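PDB 3SYJ: adhesion and penetration protein autotransporter from Haemophilus influenzae, which promotes adherence to and invasion of host cells, mediates bacterial aggregation through self-association of its surface-displayed passenger domain, and is probably a serine protease. Local coordinates for residues Y280-N285 against G348-A353; V617-W622 against T692-S697; F872-D877 against T902-T907. All coordinates share one frame; numbering follows the deposited sequence.

Contact 1 (Y280-N285 against G348-A353); sequences YTISGN and GSLIFA
Tyr280 to Ile282 run parallel to Leu350 to Phe352, the two short strands inclined by 25° with their axes 4.6 Å apart at closest approach, and four backbone hydrogen bonds join them. Tyr280 gives its N-H to Ser349 O and receives the N-H of Ile351 on its carbonyl; Ile282 repeats the pattern two residues on, with Ile351 O and Ala353 N. Ile282 N reaches Ile351 O at 2.8 Å almost in line with the carbonyl, whereas Tyr280 N stands above the carbonyl plane of Ser349, 40° out of it. On the buried face of the pair, Ile282 and Phe352 lie side by side and point the same way. The CG1 branch of Ile282 is anti to the backbone N (chi1 -172°), which leaves CG2 between N and the carbonyl carbon and sets that methyl over the centre of the Phe352 ring, 3.9 Å from its centroid, in a CH-pi contact. Leu350 CD1 touches two residues of the opposite strand, 4.0 Å from Tyr280 CB and from Ile282 CG2. The Tyr280 ring turns an edge to Ser349 O, 3.2 Å from CD2, and its hydroxyl is hydrogen-bonded to Thr273. Thr281 and Ile351 occupy the other, less buried face, where Thr281 CG2 meets Ile351 CG2 at 4.1 Å and Ala353 CB at 3.9 Å. Strand 369-373 continues the parallel pairing beyond 348-352, as in stacked beta-helix rungs, while Leu340 and Phe342 of strand 340-343 meet Ile282 and Leu350, respectively. The chemistry thus divides: backbone bonds join the strands along the stacking direction, the other edge of 279-285 pairs antiparallel with 289-294, and Tyr280, Ile282, Leu350 and Phe352 form the buried, inward-facing set of the beta-helix.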
loop_
_atom_site.group_PDB
_atom_site.type_symbol
_atom_site.label_atom_id
_atom_site.label_comp_id
_atom_site.label_asym_id
_atom_site.label_seq_id
_atom_site.Cartn_x
_atom_site.Cartn_y
_atom_site.Cartn_z
ATOM N N TYR A 280 67.894 6.936 23.824
ATOM C CA TYR A 280 69.031 7.146 22.940
ATOM C C TYR A 280 69.142 8.621 22.594
ATOM O O TYR A 280 68.129 9.301 22.427
ATOM C CB TYR A 280 68.869 6.289 21.677
ATOM C CG TYR A 280 68.566 4.850 22.012
ATOM C CD1 TYR A 280 69.590 3.934 22.228
ATOM C CD2 TYR A 280 67.260 4.415 22.155
ATOM C CE1 TYR A 280 69.315 2.620 22.564
ATOM C CE2 TYR A 280 66.979 3.100 22.495
ATOM C CZ TYR A 280 68.007 2.212 22.701
ATOM O OH TYR A 280 67.710 0.909 23.035
ATOM N N THR A 281 70.370 9.121 22.516
ATOM C CA THR A 281 70.598 10.510 22.139
ATOM C C THR A 281 71.541 10.555 20.944
ATOM O O THR A 281 72.609 9.939 20.959
ATOM C CB THR A 281 71.190 11.342 23.296
ATOM O OG1 THR A 281 70.436 11.115 24.493
ATOM C CG2 THR A 281 71.152 12.824 22.955
ATOM N N ILE A 282 71.137 11.280 19.909
ATOM C CA ILE A 282 71.870 11.281 18.652
ATOM C C ILE A 282 72.379 12.669 18.308
ATOM O O ILE A 282 71.689 13.670 18.508
ATOM C CB ILE A 282 70.996 10.743 17.485
ATOM C CG1 ILE A 282 71.826 10.566 16.209
ATOM C CG2 ILE A 282 69.812 11.660 17.221
ATOM C CD1 ILE A 282 71.125 9.747 15.133
ATOM N N SER A 283 73.600 12.724 17.794
ATOM C CA SER A 283 74.152 13.972 17.297
ATOM C C SER A 283 75.131 13.663 16.175
ATOM O O SER A 283 75.585 12.526 16.034
ATOM C CB SER A 283 74.858 14.720 18.425
ATOM O OG SER A 283 75.854 13.905 19.014
ATOM N N GLY A 284 75.461 14.669 15.376
ATOM C CA GLY A 284 76.471 14.485 14.353
ATOM C C GLY A 284 77.001 15.796 13.824
ATOM O O GLY A 284 76.598 16.864 14.280
ATOM N N ASN A 285 77.916 15.728 12.866
ATOM C CA ASN A 285 78.363 16.942 12.195
ATOM C C ASN A 285 78.621 16.757 10.707
ATOM O O ASN A 285 78.604 15.639 10.189
ATOM C CB ASN A 285 79.601 17.527 12.866
ATOM C CG ASN A 285 80.850 16.765 12.523
ATOM O OD1 ASN A 285 81.671 17.225 11.728
ATOM N ND2 ASN A 285 81.000 15.581 13.108
ATOM N N GLY A 348 60.321 3.372 23.756
ATOM C CA GLY A 348 61.670 3.863 23.564
ATOM C C GLY A 348 61.703 5.350 23.291
ATOM O O GLY A 348 60.680 5.968 22.973
ATOM N N SER A 349 62.889 5.930 23.416
ATOM C CA SER A 349 63.073 7.362 23.217
ATOM C C SER A 349 64.292 7.621 22.336
ATOM O O SER A 349 65.312 6.934 22.438
ATOM C CB SER A 349 63.248 8.079 24.563
ATOM O OG SER A 349 62.017 8.166 25.269
ATOM N N LEU A 350 64.179 8.611 21.458
ATOM C CA LEU A 350 65.305 9.021 20.646
ATOM C C LEU A 350 65.356 10.533 20.676
ATOM O O LEU A 350 64.405 11.199 20.276
ATOM C CB LEU A 350 65.156 8.507 19.210
ATOM C CG LEU A 350 66.226 9.021 18.249
ATOM C CD1 LEU A 350 67.641 8.578 18.697
ATOM C CD2 LEU A 350 65.925 8.614 16.804
ATOM N N ILE A 351 66.460 11.078 21.169
ATOM C CA ILE A 351 66.552 12.519 21.358
ATOM C C ILE A 351 67.534 13.087 20.369
ATOM O O ILE A 351 68.668 12.622 20.277
ATOM C CB ILE A 351 67.007 12.907 22.795
ATOM C CG1 ILE A 351 65.919 12.597 23.818
ATOM C CG2 ILE A 351 67.362 14.383 22.871
ATOM C CD1 ILE A 351 65.959 11.179 24.332
ATOM N N PHE A 352 67.091 14.091 19.624
ATOM C CA PHE A 352 67.967 14.782 18.691
ATOM C C PHE A 352 68.692 15.945 19.393
ATOM O O PHE A 352 68.101 16.997 19.672
ATOM C CB PHE A 352 67.173 15.265 17.468
ATOM C CG PHE A 352 66.923 14.189 16.434
ATOM C CD1 PHE A 352 66.193 13.051 16.747
ATOM C CD2 PHE A 352 67.409 14.328 15.140
ATOM C CE1 PHE A 352 65.961 12.070 15.788
ATOM C CE2 PHE A 352 67.182 13.348 14.183
ATOM C CZ PHE A 352 66.459 12.216 14.508
ATOM N N ALA A 353 69.975 15.742 19.680
ATOM C CA ALA A 353 70.800 16.781 20.289
ATOM C C ALA A 353 71.339 17.755 19.241
ATOM O O ALA A 353 71.786 18.857 19.573
ATOM C CB ALA A 353 71.937 16.159 21.078
#

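Contact 2 (V617-W622 against T692-S697); sequences VWDHDW and TKVINS
Val694 meets the turn around Asp619 and His620 with both of its methyls. CG1, anti to the backbone N (chi1 180°), lies 3.4 Å from Asp619 O, and CG2 lies 3.9 Å from Asp619 CB, so the valine spans the backbone and the side-chain root of the aspartate. One residue earlier in the helix, Lys693 folds across His620: its CG packs 3.6 Å from His620 CB, and bends at chi2 and chi4 bring NZ 3.8 Å above the plane of the imidazole, offset toward the rim. Asp621 CB covers the opposite face of that ring, which is therefore held between the lysine and its own neighbour in sequence. Ser697 completes the shell, with CB and OG both near His620 O.

The two partners are a type I beta turn, Trp618 to Asp621, and the short helix 692-697, both local departures from the strands of the second beta-solenoid repeat region; the helix rests against the turn at the protein surface. Ser697 OG donates to Val694 O at 2.9 Å, and the N-H of Ser697 is bound to the same carbonyl, so that one acceptor grips two donors. A water then links the segments: it donates to Ser697 OG at 2.7 Å and accepts a weak bond of 3.3 Å from Trp622 N.

Farther out, Arg643 makes a salt bridge with Asp619 OD1, touches Val694 and forms a cation-pi contact with Trp622. The salt bridge probably offsets the aspartate's charge and helps to hold the carboxylate beside Val694. The turn is closed by Asp621 N to Trp618 O, 3.0 Å, and the Asp621 carboxylate is tied to Thr594 through OD1 and to His596 through OD2. At the N-terminal end of the helix, Asp691 OD1 accepts the N-H of Lys693.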
loop_
_atom_site.group_PDB
_atom_site.type_symbol
_atom_site.label_atom_id
_atom_site.label_comp_id
_atom_site.label_asym_id
_atom_site.label_seq_id
_atom_site.Cartn_x
_atom_site.Cartn_y
_atom_site.Cartn_z
ATOM N N VAL A 617 42.032 4.634 -26.453
ATOM C CA VAL A 617 40.771 4.544 -25.735
ATOM C C VAL A 617 39.732 3.831 -26.593
ATOM O O VAL A 617 39.459 4.275 -27.703
ATOM C CB VAL A 617 40.252 5.940 -25.405
ATOM C CG1 VAL A 617 38.856 5.858 -24.816
ATOM C CG2 VAL A 617 41.213 6.643 -24.452
ATOM N N TRP A 618 39.164 2.728 -26.094
ATOM C CA TRP A 618 38.154 1.978 -26.854
ATOM C C TRP A 618 36.744 2.288 -26.370
ATOM O O TRP A 618 36.420 2.076 -25.203
ATOM C CB TRP A 618 38.390 0.462 -26.796
ATOM C CG TRP A 618 39.742 0.016 -27.280
ATOM C CD1 TRP A 618 40.602 0.716 -28.078
ATOM C CD2 TRP A 618 40.378 -1.244 -27.017
ATOM N NE1 TRP A 618 41.736 -0.021 -28.314
ATOM C CE2 TRP A 618 41.625 -1.229 -27.675
ATOM C CE3 TRP A 618 40.017 -2.382 -26.287
ATOM C CZ2 TRP A 618 42.516 -2.304 -27.622
ATOM C CZ3 TRP A 618 40.905 -3.452 -26.236
ATOM C CH2 TRP A 618 42.138 -3.403 -26.899
ATOM N N ASP A 619 35.906 2.766 -27.283
ATOM C CA ASP A 619 34.569 3.258 -26.948
ATOM C C ASP A 619 33.625 2.165 -26.426
ATOM O O ASP A 619 32.638 2.464 -25.755
ATOM C CB ASP A 619 33.956 3.960 -28.176
ATOM C CG ASP A 619 33.015 5.097 -27.803
ATOM O OD1 ASP A 619 33.119 5.638 -26.678
ATOM O OD2 ASP A 619 32.177 5.461 -28.655
ATOM N N HIS A 620 33.920 0.906 -26.744
ATOM C CA HIS A 620 33.107 -0.223 -26.290
ATOM C C HIS A 620 33.698 -0.894 -25.053
ATOM O O HIS A 620 33.136 -1.857 -24.529
ATOM C CB HIS A 620 32.999 -1.269 -27.395
ATOM C CG HIS A 620 34.288 -1.979 -27.674
ATOM N ND1 HIS A 620 35.198 -1.529 -28.607
ATOM C CD2 HIS A 620 34.827 -3.097 -27.131
ATOM C CE1 HIS A 620 36.241 -2.341 -28.629
ATOM N NE2 HIS A 620 36.042 -3.298 -27.741
ATOM N N ASP A 621 34.844 -0.402 -24.602
ATOM C CA ASP A 621 35.570 -1.030 -23.505
ATOM C C ASP A 621 35.714 -0.040 -22.347
ATOM O O ASP A 621 36.720 0.670 -22.234
ATOM C CB ASP A 621 36.939 -1.505 -24.006
ATOM C CG ASP A 621 37.781 -2.126 -22.917
ATOM O OD1 ASP A 621 37.228 -2.482 -21.863
ATOM O OD2 ASP A 621 39.005 -2.262 -23.115
ATOM N N TRP A 622 34.681 0.013 -21.506
ATOM C CA TRP A 622 34.628 0.909 -20.350
ATOM C C TRP A 622 34.469 0.130 -19.051
ATOM O O TRP A 622 33.962 -0.992 -19.049
ATOM C CB TRP A 622 33.447 1.876 -20.481
ATOM C CG TRP A 622 33.745 3.086 -21.298
ATOM C CD1 TRP A 622 34.358 3.122 -22.520
ATOM C CD2 TRP A 622 33.426 4.445 -20.966
ATOM N NE1 TRP A 622 34.454 4.421 -22.956
ATOM C CE2 TRP A 622 33.889 5.251 -22.024
ATOM C CE3 TRP A 622 32.805 5.059 -19.871
ATOM C CZ2 TRP A 622 33.742 6.639 -22.026
ATOM C CZ3 TRP A 622 32.663 6.435 -19.873
ATOM C CH2 TRP A 622 33.128 7.209 -20.945
ATOM N N THR A 692 26.743 -0.415 -32.548
ATOM C CA THR A 692 26.030 -1.513 -31.904
ATOM C C THR A 692 26.844 -2.104 -30.755
ATOM O O THR A 692 26.305 -2.417 -29.690
ATOM C CB THR A 692 25.712 -2.627 -32.935
ATOM O OG1 THR A 692 24.967 -2.072 -34.025
ATOM C CG2 THR A 692 24.909 -3.757 -32.306
ATOM N N LYS A 693 28.143 -2.255 -30.984
ATOM C CA LYS A 693 29.044 -2.851 -30.010
ATOM C C LYS A 693 29.135 -1.966 -28.779
ATOM O O LYS A 693 29.126 -2.449 -27.647
ATOM C CB LYS A 693 30.427 -3.033 -30.634
ATOM C CG LYS A 693 31.487 -3.570 -29.687
ATOM C CD LYS A 693 31.274 -5.044 -29.378
ATOM C CE LYS A 693 32.540 -5.686 -28.797
ATOM N NZ LYS A 693 33.692 -5.710 -29.763
ATOM N N VAL A 694 29.221 -0.661 -29.012
ATOM C CA VAL A 694 29.277 0.303 -27.931
ATOM C C VAL A 694 27.950 0.315 -27.184
ATOM O O VAL A 694 27.916 0.232 -25.961
ATOM C CB VAL A 694 29.597 1.713 -28.455
ATOM C CG1 VAL A 694 29.641 2.702 -27.308
ATOM C CG2 VAL A 694 30.917 1.716 -29.219
ATOM N N ILE A 695 26.855 0.404 -27.931
ATOM C CA ILE A 695 25.525 0.438 -27.343
ATOM C C ILE A 695 25.273 -0.781 -26.472
ATOM O O ILE A 695 24.726 -0.669 -25.370
ATOM C CB ILE A 695 24.435 0.532 -28.430
ATOM C CG1 ILE A 695 24.439 1.925 -29.057
ATOM C CG2 ILE A 695 23.059 0.207 -27.861
ATOM C CD1 ILE A 695 23.762 1.978 -30.400
ATOM N N ASN A 696 25.681 -1.946 -26.958
ATOM C CA ASN A 696 25.434 -3.188 -26.234
ATOM C C ASN A 696 26.319 -3.331 -25.006
ATOM O O ASN A 696 26.037 -4.149 -24.136
ATOM C CB ASN A 696 25.621 -4.407 -27.146
ATOM C CG ASN A 696 24.489 -4.573 -28.147
ATOM O OD1 ASN A 696 23.351 -4.156 -27.904
ATOM N ND2 ASN A 696 24.796 -5.195 -29.278
ATOM N N SER A 697 27.392 -2.546 -24.943
ATOM C CA SER A 697 28.335 -2.648 -23.837
ATOM C C SER A 697 27.916 -1.770 -22.658
ATOM O O SER A 697 28.408 -1.933 -21.549
ATOM C CB SER A 697 29.742 -2.267 -24.289
ATOM O OG SER A 697 29.911 -0.861 -24.234
HETATM O O HOH W 1 31.496 0.106 -22.266
#

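Contact 3 (F872-D877 against T902-T907); sequences FGYKSD and TLEQLT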
loop_
_atom_site.group_PDB
_atom_site.type_symbol
_atom_site.label_atom_id
_atom_site.label_comp_id
_atom_site.label_asym_id
_atom_site.label_seq_id
_atom_site.Cartn_x
_atom_site.Cartn_y
_atom_site.Cartn_z
ATOM N N PHE A 872 -26.281 -9.831 -22.516
ATOM C CA PHE A 872 -27.171 -10.784 -21.864
ATOM C C PHE A 872 -27.625 -10.312 -20.484
ATOM O O PHE A 872 -28.794 -10.458 -20.127
ATOM C CB PHE A 872 -26.528 -12.165 -21.752
ATOM C CG PHE A 872 -27.407 -13.176 -21.077
ATOM C CD1 PHE A 872 -28.265 -13.976 -21.817
ATOM C CD2 PHE A 872 -27.400 -13.309 -19.698
ATOM C CE1 PHE A 872 -29.085 -14.899 -21.196
ATOM C CE2 PHE A 872 -28.218 -14.227 -19.073
ATOM C CZ PHE A 872 -29.060 -15.024 -19.821
ATOM N N GLY A 873 -26.700 -9.763 -19.703
ATOM C CA GLY A 873 -27.039 -9.230 -18.394
ATOM C C GLY A 873 -27.277 -7.733 -18.452
ATOM O O GLY A 873 -27.605 -7.100 -17.445
ATOM N N TYR A 874 -27.122 -7.176 -19.651
ATOM C CA TYR A 874 -27.130 -5.728 -19.865
ATOM C C TYR A 874 -26.144 -4.986 -18.950
ATOM O O TYR A 874 -26.484 -3.981 -18.321
ATOM C CB TYR A 874 -28.550 -5.158 -19.780
ATOM C CG TYR A 874 -29.372 -5.448 -21.019
ATOM C CD1 TYR A 874 -29.245 -4.664 -22.159
ATOM C CD2 TYR A 874 -30.262 -6.517 -21.056
ATOM C CE1 TYR A 874 -29.988 -4.928 -23.303
ATOM C CE2 TYR A 874 -31.010 -6.792 -22.195
ATOM C CZ TYR A 874 -30.868 -5.995 -23.317
ATOM O OH TYR A 874 -31.605 -6.254 -24.455
ATOM N N LYS A 875 -24.917 -5.502 -18.904
ATOM C CA LYS A 875 -23.824 -4.905 -18.146
ATOM C C LYS A 875 -22.687 -4.567 -19.100
ATOM O O LYS A 875 -22.579 -5.160 -20.174
ATOM C CB LYS A 875 -23.309 -5.891 -17.096
ATOM C CG LYS A 875 -24.334 -6.313 -16.053
ATOM C CD LYS A 875 -23.914 -7.601 -15.354
ATOM C CE LYS A 875 -22.661 -7.407 -14.503
ATOM N NZ LYS A 875 -22.938 -6.721 -13.205
ATOM N N SER A 876 -21.835 -3.622 -18.706
ATOM C CA SER A 876 -20.667 -3.264 -19.507
ATOM C C SER A 876 -19.740 -2.277 -18.804
ATOM O O SER A 876 -20.055 -1.760 -17.726
ATOM C CB SER A 876 -21.100 -2.661 -20.842
ATOM O OG SER A 876 -21.408 -1.290 -20.696
ATOM N N ASP A 877 -18.594 -2.017 -19.427
ATOM C CA ASP A 877 -17.719 -0.938 -18.990
ATOM C C ASP A 877 -18.480 0.356 -19.222
ATOM O O ASP A 877 -19.343 0.423 -20.096
ATOM C CB ASP A 877 -16.415 -0.927 -19.788
ATOM C CG ASP A 877 -15.558 -2.157 -19.539
ATOM O OD1 ASP A 877 -15.473 -2.609 -18.375
ATOM O OD2 ASP A 877 -14.957 -2.665 -20.511
ATOM N N THR A 902 -34.228 -10.742 -23.005
ATOM C CA THR A 902 -35.097 -9.587 -22.813
ATOM C C THR A 902 -34.585 -8.410 -23.639
ATOM O O THR A 902 -33.421 -8.385 -24.043
ATOM C CB THR A 902 -35.179 -9.163 -21.336
ATOM O OG1 THR A 902 -35.964 -7.967 -21.233
ATOM C CG2 THR A 902 -33.785 -8.902 -20.770
ATOM N N LEU A 903 -35.456 -7.438 -23.891
ATOM C CA LEU A 903 -35.086 -6.272 -24.689
ATOM C C LEU A 903 -34.950 -4.987 -23.866
ATOM O O LEU A 903 -35.940 -4.409 -23.414
ATOM C CB LEU A 903 -36.065 -6.065 -25.852
ATOM C CG LEU A 903 -35.625 -6.607 -27.219
ATOM C CD1 LEU A 903 -35.826 -8.116 -27.342
ATOM C CD2 LEU A 903 -36.358 -5.881 -28.336
ATOM N N GLU A 904 -33.711 -4.548 -23.681
ATOM C CA GLU A 904 -33.429 -3.309 -22.973
ATOM C C GLU A 904 -32.417 -2.496 -23.766
ATOM O O GLU A 904 -31.963 -2.918 -24.833
ATOM C CB GLU A 904 -32.858 -3.599 -21.581
ATOM C CG GLU A 904 -33.768 -4.402 -20.677
ATOM C CD GLU A 904 -35.020 -3.640 -20.291
ATOM O OE1 GLU A 904 -35.026 -2.396 -20.423
ATOM O OE2 GLU A 904 -35.996 -4.289 -19.855
ATOM N N GLN A 905 -32.065 -1.330 -23.237
ATOM C CA GLN A 905 -30.957 -0.550 -23.770
ATOM C C GLN A 905 -29.732 -0.706 -22.868
ATOM O O GLN A 905 -29.856 -0.814 -21.651
ATOM C CB GLN A 905 -31.340 0.930 -23.887
ATOM C CG GLN A 905 -32.443 1.220 -24.895
ATOM C CD GLN A 905 -32.587 2.702 -25.195
ATOM O OE1 GLN A 905 -32.412 3.545 -24.318
ATOM N NE2 GLN A 905 -32.910 3.025 -26.439
ATOM N N LEU A 906 -28.548 -0.732 -23.466
ATOM C CA LEU A 906 -27.320 -0.747 -22.685
ATOM C C LEU A 906 -26.616 0.599 -22.790
ATOM O O LEU A 906 -26.114 0.965 -23.853
ATOM C CB LEU A 906 -26.386 -1.863 -23.152
ATOM C CG LEU A 906 -25.150 -2.038 -22.274
ATOM C CD1 LEU A 906 -25.557 -2.211 -20.824
ATOM C CD2 LEU A 906 -24.315 -3.215 -22.739
ATOM N N THR A 907 -26.593 1.341 -21.689
ATOM C CA THR A 907 -25.891 2.617 -21.657
ATOM C C THR A 907 -24.380 2.384 -21.726
ATOM O O THR A 907 -23.842 1.554 -20.994
ATOM C CB THR A 907 -26.247 3.424 -20.382
ATOM O OG1 THR A 907 -27.670 3.583 -20.295
ATOM C CG2 THR A 907 -25.586 4.800 -20.401
#
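Hydrogen bonding centres on Tyr874, whose hydroxyl joins two backbone groups of 902-907. OH donates to Thr902 O at 2.8 Å and accepts from Glu904 N at 2.8 Å, the latter nearly straight (170°). Tyr937 OH is a further hydrogen-bonding partner, so three groups fix the end of the phenol. Ser876 OG donates to its neighbour Asp877 O.

A CH-pi contact holds the ring from one face: Glu904 CB sits over its centre, 3.5 Å from the centroid. The glutamate then bends at chi2 (-67°) and its end leads away, with the carboxylate plane 83° from that of the ring.

Van der Waals packing completes the join. Leu906 CB approaches the edge of the Tyr874 ring, 4.1 Å from CD1, while its two methyls lie against the opposing segment: CD1 is 3.2 Å from Tyr874 O, close against that carbonyl, and CD2 is 3.8 Å from Ser876 CB.

Gln508 of the second subunit packs on Thr902, and Asp463 of that subunit comes near Glu904 OE2, like charges close together.

Tyr874, with a positive phi, and Lys875 both face Ser870 in a G1 beta bulge of the antiparallel pairing between 875-881 and 862-870; strand 875-881 also runs parallel to 906-911. In this pertactin-family region, parallel rung-to-rung pairing is flanked by antiparallel pairs, consistent with the C-terminal cap of an autotransporter beta-helix.

Overall arrangement
From the N terminus the three contacts follow one another in series; none encloses or crosses another. Contact 1 closes a loop of 62 residues and joins rungs at the N-terminal end of the beta-helix. Contact 2 brings a surface turn and a short helix together across 69 residues in the second beta-solenoid repeat region, nearest the middle of the chain. Contact 3 closes a loop of 24 residues and ties the start of strand 875-881 to that of 906-911 at the C-terminal end. Contacts 1 and 3 stand on opposite sides of the chain's centre, about 107 Å between their centres, marking out the elongated passenger domain.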